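PDB 3G9K: capsule biosynthesis protein capD from Bacillus anthracis, which cleaves the poly-gamma-D-glutamate capsule and joins it through an amide bond to the side-chain amino group of meso-diaminopimelic acid in the peptidoglycan scaffold. Local coordinates for residues B[109-114]-B[133-138]; B[119-124]-B[137-142]; B[150-155]-B[171-176]. All coordinates share one frame; numbering follows the deposited sequence.

How the interactions relate
From the N terminus, residues 1 to 108 precede all three contacts. Interaction 1 opens on the hairpin strand 109-112 and closes when the chain returns at 133-138, after strand 115-118 and helix 124-131. Interaction 2 opens inside that loop, at 119-124, and closes slightly later, at 137-142; the two loops therefore cross in sequence and share Val137 and Lys138. Both contacts serve the small sheet containing strand 136-139. Interaction 3 follows in series on the opposite side of the chain's centre, about 30 Å from interaction 2 between centres, where strand 150-155 of the four-stranded sheet meets the C-terminal strand 172-175.

Interaction 1. Residues B[109-114]-B[133-138]; sequences FTFEKN and KGLNVK
The ends of Phe111 and Leu135 come together through similar first torsions: each places CG anti to its own carbonyl carbon, at chi1 -65° for Phe111 and -63° for Leu135. The two side chains cross at about a right angle, and Phe111 CE2 lies 4.1 Å from Leu135 CG, an apolar contact made obliquely to the ring. Glu272 of the other chain of the enzyme packs on both residues.

The polar part of the contact centres on Asn114, in the turn between strands 109-112 and 115-118. The backbone torsions of Lys113 and Asn114 are close to those of a type II' turn, which fits a tight beta hairpin. Asn114 O accepts a hydrogen bond from Asn136 N at 3.2 Å. The same oxygen receives a CA-H...O contact, since Leu135 CA is 3.4 Å from Asn114 O, and the methyl Leu135 CD1 is 3.6 Å from Asn114 O. The side-chain amide of Asn114 makes the second link: Asn114 ND2 reaches Gly134 O at 2.6 Å, but the N-H...O angle of 130° makes this bond weak despite its shortness. A cis peptide bond precedes Gly134.

Strands 109-112 and 136-139 are the outer strands of a three-stranded mixed sheet, with 115-118 between them. The latter pairs in parallel with 136-139 after helix 124-131, a beta-alpha-beta connection. The contact consequently spans the end of the middle strand.

Chemically, one carbonyl oxygen serves both an N-H and a CA-H donor, while the amide of Asn114 adds a weaker second link. The main-chain bond therefore joins turn to strand, and the Phe111-Leu135 contact provides the buried apolar side of an otherwise largely solvent-facing junction.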
loop_
_atom_site.group_PDB
_atom_site.type_symbol
_atom_site.label_atom_id
_atom_site.label_comp_id
_atom_site.label_asym_id
_atom_site.label_seq_id
_atom_site.Cartn_x
_atom_site.Cartn_y
_atom_site.Cartn_z
ATOM N N PHE B 109 -15.835 -9.383 2.359
ATOM C CA PHE B 109 -15.558 -10.823 2.397
ATOM C C PHE B 109 -14.405 -11.168 1.472
ATOM O O PHE B 109 -14.224 -10.537 0.425
ATOM C CB PHE B 109 -16.792 -11.620 1.956
ATOM C CG PHE B 109 -17.253 -11.290 0.567
ATOM C CD1 PHE B 109 -18.205 -10.303 0.362
ATOM C CD2 PHE B 109 -16.735 -11.942 -0.523
ATOM C CE1 PHE B 109 -18.627 -9.981 -0.913
ATOM C CE2 PHE B 109 -17.138 -11.626 -1.802
ATOM C CZ PHE B 109 -18.095 -10.646 -2.000
ATOM N N THR B 110 -13.649 -12.194 1.844
ATOM C CA THR B 110 -12.596 -12.746 0.982
ATOM C C THR B 110 -12.622 -14.273 1.054
ATOM O O THR B 110 -13.219 -14.834 1.955
ATOM C CB THR B 110 -11.180 -12.273 1.411
ATOM O OG1 THR B 110 -10.871 -12.786 2.711
ATOM C CG2 THR B 110 -11.107 -10.729 1.441
ATOM N N PHE B 111 -11.930 -14.918 0.125
ATOM C CA PHE B 111 -11.899 -16.375 0.041
ATOM C C PHE B 111 -10.484 -16.916 0.124
ATOM O O PHE B 111 -9.553 -16.333 -0.424
ATOM C CB PHE B 111 -12.559 -16.816 -1.246
ATOM C CG PHE B 111 -14.011 -16.492 -1.293
ATOM C CD1 PHE B 111 -14.452 -15.303 -1.857
ATOM C CD2 PHE B 111 -14.937 -17.342 -0.720
ATOM C CE1 PHE B 111 -15.796 -14.994 -1.885
ATOM C CE2 PHE B 111 -16.274 -17.034 -0.751
ATOM C CZ PHE B 111 -16.698 -15.850 -1.340
ATOM N N GLU B 112 -10.351 -18.037 0.795
ATOM C CA GLU B 112 -9.101 -18.721 0.961
ATOM C C GLU B 112 -9.428 -20.194 0.783
ATOM O O GLU B 112 -10.151 -20.756 1.558
ATOM C CB GLU B 112 -8.565 -18.428 2.337
ATOM C CG GLU B 112 -7.547 -19.377 2.861
ATOM C CD GLU B 112 -6.203 -19.114 2.289
ATOM O OE1 GLU B 112 -5.988 -19.470 1.129
ATOM O OE2 GLU B 112 -5.350 -18.549 2.978
ATOM N N LYS B 113 -8.941 -20.792 -0.284
ATOM C CA LYS B 113 -9.375 -22.114 -0.625
ATOM C C LYS B 113 -10.866 -22.163 -0.509
ATOM O O LYS B 113 -11.547 -21.322 -1.022
ATOM C CB LYS B 113 -8.762 -23.151 0.309
ATOM C CG LYS B 113 -7.383 -23.612 -0.090
ATOM C CD LYS B 113 -6.387 -22.490 0.096
ATOM C CE LYS B 113 -4.935 -22.941 0.203
ATOM N NZ LYS B 113 -4.083 -21.751 0.489
ATOM N N ASN B 114 -11.376 -23.151 0.193
ATOM C CA ASN B 114 -12.813 -23.325 0.292
ATOM C C ASN B 114 -13.531 -22.495 1.362
ATOM O O ASN B 114 -14.695 -22.607 1.504
ATOM C CB ASN B 114 -13.136 -24.805 0.459
ATOM C CG ASN B 114 -14.376 -25.196 -0.231
ATOM O OD1 ASN B 114 -14.601 -24.847 -1.380
ATOM N ND2 ASN B 114 -15.219 -25.941 0.469
ATOM N N LYS B 133 -22.510 -24.957 -1.726
ATOM C CA LYS B 133 -21.817 -24.474 -2.923
ATOM C C LYS B 133 -20.446 -25.096 -3.290
ATOM O O LYS B 133 -20.110 -25.097 -4.477
ATOM C CB LYS B 133 -21.731 -22.938 -2.911
ATOM C CG LYS B 133 -22.823 -22.266 -3.745
ATOM C CD LYS B 133 -22.612 -22.557 -5.240
ATOM C CE LYS B 133 -23.202 -21.479 -6.144
ATOM N NZ LYS B 133 -22.521 -21.459 -7.476
ATOM N N GLY B 134 -19.641 -25.618 -2.355
ATOM C CA GLY B 134 -19.874 -25.627 -0.919
ATOM C C GLY B 134 -18.755 -24.905 -0.197
ATOM O O GLY B 134 -17.769 -25.518 0.203
ATOM N N LEU B 135 -18.915 -23.593 -0.045
ATOM C CA LEU B 135 -17.976 -22.766 0.714
ATOM C C LEU B 135 -18.406 -22.785 2.170
ATOM O O LEU B 135 -19.602 -22.726 2.455
ATOM C CB LEU B 135 -17.994 -21.306 0.220
ATOM C CG LEU B 135 -17.572 -20.922 -1.208
ATOM C CD1 LEU B 135 -16.187 -21.457 -1.551
ATOM C CD2 LEU B 135 -18.604 -21.369 -2.230
ATOM N N ASN B 136 -17.451 -22.862 3.089
ATOM C CA ASN B 136 -17.775 -22.643 4.500
ATOM C C ASN B 136 -17.370 -21.229 4.907
ATOM O O ASN B 136 -16.562 -20.598 4.232
ATOM C CB ASN B 136 -17.189 -23.726 5.418
ATOM C CG ASN B 136 -15.683 -23.753 5.425
ATOM O OD1 ASN B 136 -15.054 -23.206 6.332
ATOM N ND2 ASN B 136 -15.091 -24.414 4.435
ATOM N N VAL B 137 -17.952 -20.733 5.994
ATOM C CA VAL B 137 -17.906 -19.308 6.319
ATOM C C VAL B 137 -17.375 -19.083 7.724
ATOM O O VAL B 137 -17.781 -19.766 8.656
ATOM C CB VAL B 137 -19.305 -18.678 6.178
ATOM C CG1 VAL B 137 -19.302 -17.241 6.638
ATOM C CG2 VAL B 137 -19.780 -18.774 4.729
ATOM N N LYS B 138 -16.469 -18.120 7.862
ATOM C CA LYS B 138 -15.813 -17.826 9.135
ATOM C C LYS B 138 -15.606 -16.318 9.283
ATOM O O LYS B 138 -14.963 -15.692 8.447
ATOM C CB LYS B 138 -14.467 -18.561 9.194
ATOM C CG LYS B 138 -13.537 -18.193 10.369
ATOM C CD LYS B 138 -13.228 -19.377 11.298
ATOM C CE LYS B 138 -11.822 -19.276 11.898
ATOM N NZ LYS B 138 -11.603 -20.252 13.017
#

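Interaction 2. Residues B[119-124]-B[137-142]; sequences EIQLSS and VKKKVS
The flat groups here are the side-chain amide of Gln121 and the peptide group joining Ile120 to Gln121, and Lys139 lies over a face of each. Lys139 CD is 3.8 Å from Gln121 NE2, nearly all of it height above the amide plane. The same carbon stands just as squarely above the peptide, 3.7 Å from Gln121 N. Because the two planes are almost perpendicular, the lysine methylene fits into the corner between them.

Lys139 gets there by running extended from CG, which is anti to the backbone N (chi1 173°), whereas the Gln121 chain bends at chi2 and crosses it at about a right angle. A water joins the backbone N of Gln121 (2.7 Å) to the ammonium Lys139 NZ (2.6 Å), accepting from both. Direct contact is thus van der Waals in kind, and the ammonium group joins the loop through solvent.

The Glu119 carboxylate forms a salt bridge with Arg168 and accepts a hydrogen bond from Arg108 N.

Segment 119-124 is the loop leading from strand 115-118 into helix 124-131 of a beta-alpha-beta crossover to the parallel strand 136-139. Ser123 OG N-caps that helix by bonding to Val126 N. Backbone bonds of Thr118 with Lys138 and Lys140 continue the parallel pairing, and Val137 packs on Leu130 of the intervening helix.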
loop_
_atom_site.group_PDB
_atom_site.type_symbol
_atom_site.label_atom_id
_atom_site.label_comp_id
_atom_site.label_asym_id
_atom_site.label_seq_id
_atom_site.Cartn_x
_atom_site.Cartn_y
_atom_site.Cartn_z
ATOM N N GLU B 119 -16.543 -10.244 7.293
ATOM C CA GLU B 119 -16.269 -9.212 8.288
ATOM C C GLU B 119 -17.367 -9.117 9.351
ATOM O O GLU B 119 -17.092 -8.731 10.500
ATOM C CB GLU B 119 -16.065 -7.869 7.584
ATOM C CG GLU B 119 -15.422 -6.801 8.439
ATOM C CD GLU B 119 -14.937 -5.584 7.630
ATOM O OE1 GLU B 119 -15.333 -5.413 6.475
ATOM O OE2 GLU B 119 -14.200 -4.755 8.186
ATOM N N ILE B 120 -18.598 -9.447 8.962
ATOM C CA ILE B 120 -19.727 -9.577 9.897
ATOM C C ILE B 120 -20.256 -11.005 9.932
ATOM O O ILE B 120 -19.983 -11.826 9.030
ATOM C CB ILE B 120 -20.935 -8.650 9.552
ATOM C CG1 ILE B 120 -21.402 -8.839 8.092
ATOM C CG2 ILE B 120 -20.572 -7.238 9.789
ATOM C CD1 ILE B 120 -22.674 -7.997 7.698
ATOM N N GLN B 121 -21.091 -11.233 10.987
ATOM C CA GLN B 121 -21.856 -12.457 11.137
ATOM C C GLN B 121 -22.928 -12.519 10.054
ATOM O O GLN B 121 -23.840 -11.690 10.028
ATOM C CB GLN B 121 -22.509 -12.495 12.524
ATOM C CG GLN B 121 -22.786 -13.892 13.053
ATOM C CD GLN B 121 -21.511 -14.655 13.351
ATOM O OE1 GLN B 121 -21.101 -15.520 12.577
ATOM N NE2 GLN B 121 -20.866 -14.327 14.470
ATOM N N LEU B 122 -22.782 -13.495 9.122
ATOM C CA LEU B 122 -23.821 -13.732 8.118
ATOM C C LEU B 122 -24.989 -14.589 8.652
ATOM O O LEU B 122 -24.833 -15.374 9.593
ATOM C CB LEU B 122 -23.241 -14.421 6.887
ATOM C CG LEU B 122 -22.253 -13.667 5.994
ATOM C CD1 LEU B 122 -22.252 -14.317 4.615
ATOM C CD2 LEU B 122 -22.570 -12.186 5.867
ATOM N N SER B 123 -26.143 -14.443 8.014
ATOM C CA SER B 123 -27.341 -15.202 8.357
ATOM C C SER B 123 -27.154 -16.697 8.102
ATOM O O SER B 123 -26.319 -17.102 7.285
ATOM C CB SER B 123 -28.517 -14.721 7.503
ATOM O OG SER B 123 -28.330 -15.112 6.148
ATOM N N SER B 124 -27.939 -17.517 8.800
ATOM C CA SER B 124 -28.014 -18.947 8.507
ATOM C C SER B 124 -28.537 -19.133 7.080
ATOM O O SER B 124 -28.128 -20.046 6.368
ATOM C CB SER B 124 -28.913 -19.657 9.534
ATOM O OG SER B 124 -29.945 -18.799 10.003
ATOM N N VAL B 137 -17.952 -20.733 5.994
ATOM C CA VAL B 137 -17.906 -19.308 6.319
ATOM C C VAL B 137 -17.375 -19.083 7.724
ATOM O O VAL B 137 -17.781 -19.766 8.656
ATOM C CB VAL B 137 -19.305 -18.678 6.178
ATOM C CG1 VAL B 137 -19.302 -17.241 6.638
ATOM C CG2 VAL B 137 -19.780 -18.774 4.729
ATOM N N LYS B 138 -16.469 -18.120 7.862
ATOM C CA LYS B 138 -15.813 -17.826 9.135
ATOM C C LYS B 138 -15.606 -16.318 9.283
ATOM O O LYS B 138 -14.963 -15.692 8.447
ATOM C CB LYS B 138 -14.467 -18.561 9.194
ATOM C CG LYS B 138 -13.537 -18.193 10.369
ATOM C CD LYS B 138 -13.228 -19.377 11.298
ATOM C CE LYS B 138 -11.822 -19.276 11.898
ATOM N NZ LYS B 138 -11.603 -20.252 13.017
ATOM N N LYS B 139 -16.142 -15.758 10.364
ATOM C CA LYS B 139 -16.010 -14.337 10.660
ATOM C C LYS B 139 -14.623 -13.981 11.214
ATOM O O LYS B 139 -14.181 -14.546 12.215
ATOM C CB LYS B 139 -17.090 -13.902 11.657
ATOM C CG LYS B 139 -16.937 -12.484 12.164
ATOM C CD LYS B 139 -18.111 -12.086 13.016
ATOM C CE LYS B 139 -17.777 -10.869 13.874
ATOM N NZ LYS B 139 -19.014 -10.280 14.486
ATOM N N LYS B 140 -13.955 -13.025 10.568
ATOM C CA LYS B 140 -12.647 -12.534 11.026
ATOM C C LYS B 140 -12.798 -11.298 11.904
ATOM O O LYS B 140 -13.512 -10.356 11.553
ATOM C CB LYS B 140 -11.740 -12.230 9.834
ATOM C CG LYS B 140 -11.027 -13.427 9.288
ATOM C CD LYS B 140 -9.851 -13.782 10.160
ATOM C CE LYS B 140 -9.165 -15.037 9.655
ATOM N NZ LYS B 140 -7.916 -15.301 10.431
ATOM N N VAL B 141 -12.080 -11.293 13.023
ATOM C CA VAL B 141 -12.304 -10.321 14.087
ATOM C C VAL B 141 -11.360 -9.112 14.015
ATOM O O VAL B 141 -11.479 -8.180 14.812
ATOM C CB VAL B 141 -12.176 -10.991 15.480
ATOM C CG1 VAL B 141 -13.030 -10.263 16.493
ATOM C CG2 VAL B 141 -12.598 -12.472 15.408
ATOM N N SER B 142 -10.434 -9.113 13.063
ATOM C CA SER B 142 -9.507 -7.993 12.893
ATOM C C SER B 142 -9.987 -7.122 11.726
ATOM O O SER B 142 -10.056 -7.609 10.590
ATOM C CB SER B 142 -8.104 -8.523 12.597
ATOM O OG SER B 142 -7.177 -7.456 12.545
HETATM O O HOH W 1 -21.176 -9.678 13.132
#

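Interaction 3. Residues B[150-155]-B[171-176]; sequences QALIKD and GTWKSN
Leu152 extends its branch CD2 to the base of Trp173, lying 4.3 Å from Trp173 CB and approaching the indole obliquely. CD2 also comes within 4.4 Å of Lys174 O, so a single methyl covers part of both residues. The indole itself turns along its own strand: with chi1 at 69°, Trp173 CG sits between the backbone N and the carbonyl carbon, and the ring brings an edge to Ser175, whose CB lies in the ring plane, 3.9 Å from Trp173 CZ3.

At the other end, Gln150 folds down onto Gly171. Its chain bends at chi2 (-75°), and Gln150 CD lies 4.0 Å from Gly171 CA.

The strand axes of 150-155 and 172-175 run nearly parallel, at 22°, and approach to 7.9 Å. That separation exceeds the spacing of paired strands, which agrees with contact through side chains and not a backbone ladder.

Strand 150-155 lies between 70-75 and 160-164 in an antiparallel sheet, with Leu152 also packing on Val5 and Ile7 of strand 2-7, the strand that follows the nucleophile Thr1. This apolar packing is consistent with the sandwiched sheets of the N-terminal nucleophile hydrolase fold. Ser175 OG makes a hydrogen bond with Ile161 O, and Trp173 touches Thr162, both of strand 160-164. Residues Thr172 to Ser175 pair antiparallel with a strand of the other chain, so that the sheet formed by 172-175 runs on across the subunit interface.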
loop_
_atom_site.group_PDB
_atom_site.type_symbol
_atom_site.label_atom_id
_atom_site.label_comp_id
_atom_site.label_asym_id
_atom_site.label_seq_id
_atom_site.Cartn_x
_atom_site.Cartn_y
_atom_site.Cartn_z
ATOM N N GLN B 150 -7.609 3.475 0.268
ATOM C CA GLN B 150 -7.437 4.918 0.202
ATOM C C GLN B 150 -7.530 5.323 -1.254
ATOM O O GLN B 150 -6.942 4.670 -2.097
ATOM C CB GLN B 150 -6.058 5.314 0.718
ATOM C CG GLN B 150 -5.835 4.878 2.078
ATOM C CD GLN B 150 -6.568 5.711 3.122
ATOM O OE1 GLN B 150 -6.851 6.933 2.964
ATOM N NE2 GLN B 150 -6.858 5.065 4.201
ATOM N N ALA B 151 -8.228 6.417 -1.524
ATOM C CA ALA B 151 -8.479 6.843 -2.902
ATOM C C ALA B 151 -8.644 8.382 -2.993
ATOM O O ALA B 151 -8.998 9.053 -1.998
ATOM C CB ALA B 151 -9.742 6.178 -3.399
ATOM N N LEU B 152 -8.322 8.923 -4.158
ATOM C CA LEU B 152 -8.773 10.275 -4.561
ATOM C C LEU B 152 -9.452 10.152 -5.904
ATOM O O LEU B 152 -9.116 9.284 -6.697
ATOM C CB LEU B 152 -7.609 11.287 -4.614
ATOM C CG LEU B 152 -6.900 11.629 -3.315
ATOM C CD1 LEU B 152 -5.634 12.466 -3.682
ATOM C CD2 LEU B 152 -7.768 12.389 -2.291
ATOM N N ILE B 153 -10.430 11.013 -6.131
ATOM C CA ILE B 153 -11.112 11.098 -7.396
ATOM C C ILE B 153 -11.082 12.545 -7.837
ATOM O O ILE B 153 -11.535 13.397 -7.100
ATOM C CB ILE B 153 -12.589 10.706 -7.259
ATOM C CG1 ILE B 153 -12.743 9.290 -6.691
ATOM C CG2 ILE B 153 -13.328 10.837 -8.619
ATOM C CD1 ILE B 153 -14.219 8.901 -6.436
ATOM N N LYS B 154 -10.596 12.805 -9.056
ATOM C CA LYS B 154 -10.694 14.131 -9.650
ATOM C C LYS B 154 -11.808 14.153 -10.692
ATOM O O LYS B 154 -11.807 13.341 -11.600
ATOM C CB LYS B 154 -9.387 14.554 -10.307
ATOM C CG LYS B 154 -9.474 15.927 -10.970
ATOM C CD LYS B 154 -8.131 16.591 -11.126
ATOM C CE LYS B 154 -8.315 18.015 -11.656
ATOM N NZ LYS B 154 -7.049 18.534 -12.221
ATOM N N ASP B 155 -12.752 15.061 -10.530
ATOM C CA ASP B 155 -13.718 15.389 -11.562
ATOM C C ASP B 155 -13.023 16.291 -12.533
ATOM O O ASP B 155 -12.719 17.387 -12.215
ATOM C CB ASP B 155 -14.913 16.125 -10.975
ATOM C CG ASP B 155 -16.002 16.424 -12.006
ATOM O OD1 ASP B 155 -15.696 16.682 -13.155
ATOM O OD2 ASP B 155 -17.158 16.405 -11.631
ATOM N N GLY B 171 -8.099 5.851 8.079
ATOM C CA GLY B 171 -7.828 6.548 6.867
ATOM C C GLY B 171 -8.672 7.789 6.712
ATOM O O GLY B 171 -9.834 7.811 7.093
ATOM N N THR B 172 -8.066 8.806 6.131
ATOM C CA THR B 172 -8.730 10.075 5.891
ATOM C C THR B 172 -8.200 10.674 4.576
ATOM O O THR B 172 -7.305 10.136 3.887
ATOM C CB THR B 172 -8.484 11.099 7.094
ATOM O OG1 THR B 172 -7.104 11.395 7.225
ATOM C CG2 THR B 172 -9.015 10.565 8.406
ATOM N N TRP B 173 -8.820 11.763 4.174
ATOM C CA TRP B 173 -8.369 12.474 3.010
ATOM C C TRP B 173 -8.736 13.954 3.128
ATOM O O TRP B 173 -9.636 14.335 3.911
ATOM C CB TRP B 173 -8.976 11.869 1.755
ATOM C CG TRP B 173 -10.434 12.141 1.701
ATOM C CD1 TRP B 173 -11.415 11.426 2.310
ATOM C CD2 TRP B 173 -11.082 13.252 1.030
ATOM N NE1 TRP B 173 -12.663 12.007 2.042
ATOM C CE2 TRP B 173 -12.478 13.133 1.283
ATOM C CE3 TRP B 173 -10.611 14.331 0.237
ATOM C CZ2 TRP B 173 -13.413 14.036 0.772
ATOM C CZ3 TRP B 173 -11.536 15.238 -0.266
ATOM C CH2 TRP B 173 -12.926 15.093 0.019
ATOM N N LYS B 174 -8.045 14.751 2.316
ATOM C CA LYS B 174 -8.248 16.192 2.255
ATOM C C LYS B 174 -7.990 16.670 0.853
ATOM O O LYS B 174 -7.244 16.045 0.054
ATOM C CB LYS B 174 -7.332 16.917 3.254
ATOM C CG LYS B 174 -7.866 16.915 4.691
ATOM C CD LYS B 174 -7.147 17.926 5.548
ATOM C CE LYS B 174 -7.600 17.861 7.010
ATOM N NZ LYS B 174 -9.081 17.776 7.149
ATOM N N SER B 175 -8.692 17.751 0.509
ATOM C CA SER B 175 -8.394 18.469 -0.711
ATOM C C SER B 175 -8.535 19.942 -0.456
ATOM O O SER B 175 -8.956 20.348 0.634
ATOM C CB SER B 175 -9.271 18.014 -1.878
ATOM O OG SER B 175 -10.617 18.426 -1.718
ATOM N N ASN B 176 -8.135 20.739 -1.430
ATOM C CA ASN B 176 -7.972 22.162 -1.165
ATOM C C ASN B 176 -9.282 22.935 -1.161
ATOM O O ASN B 176 -10.151 22.685 -1.998
ATOM C CB ASN B 176 -6.949 22.772 -2.105
ATOM C CG ASN B 176 -7.373 22.777 -3.537
ATOM O OD1 ASN B 176 -8.102 21.897 -4.011
ATOM N ND2 ASN B 176 -6.901 23.795 -4.264
#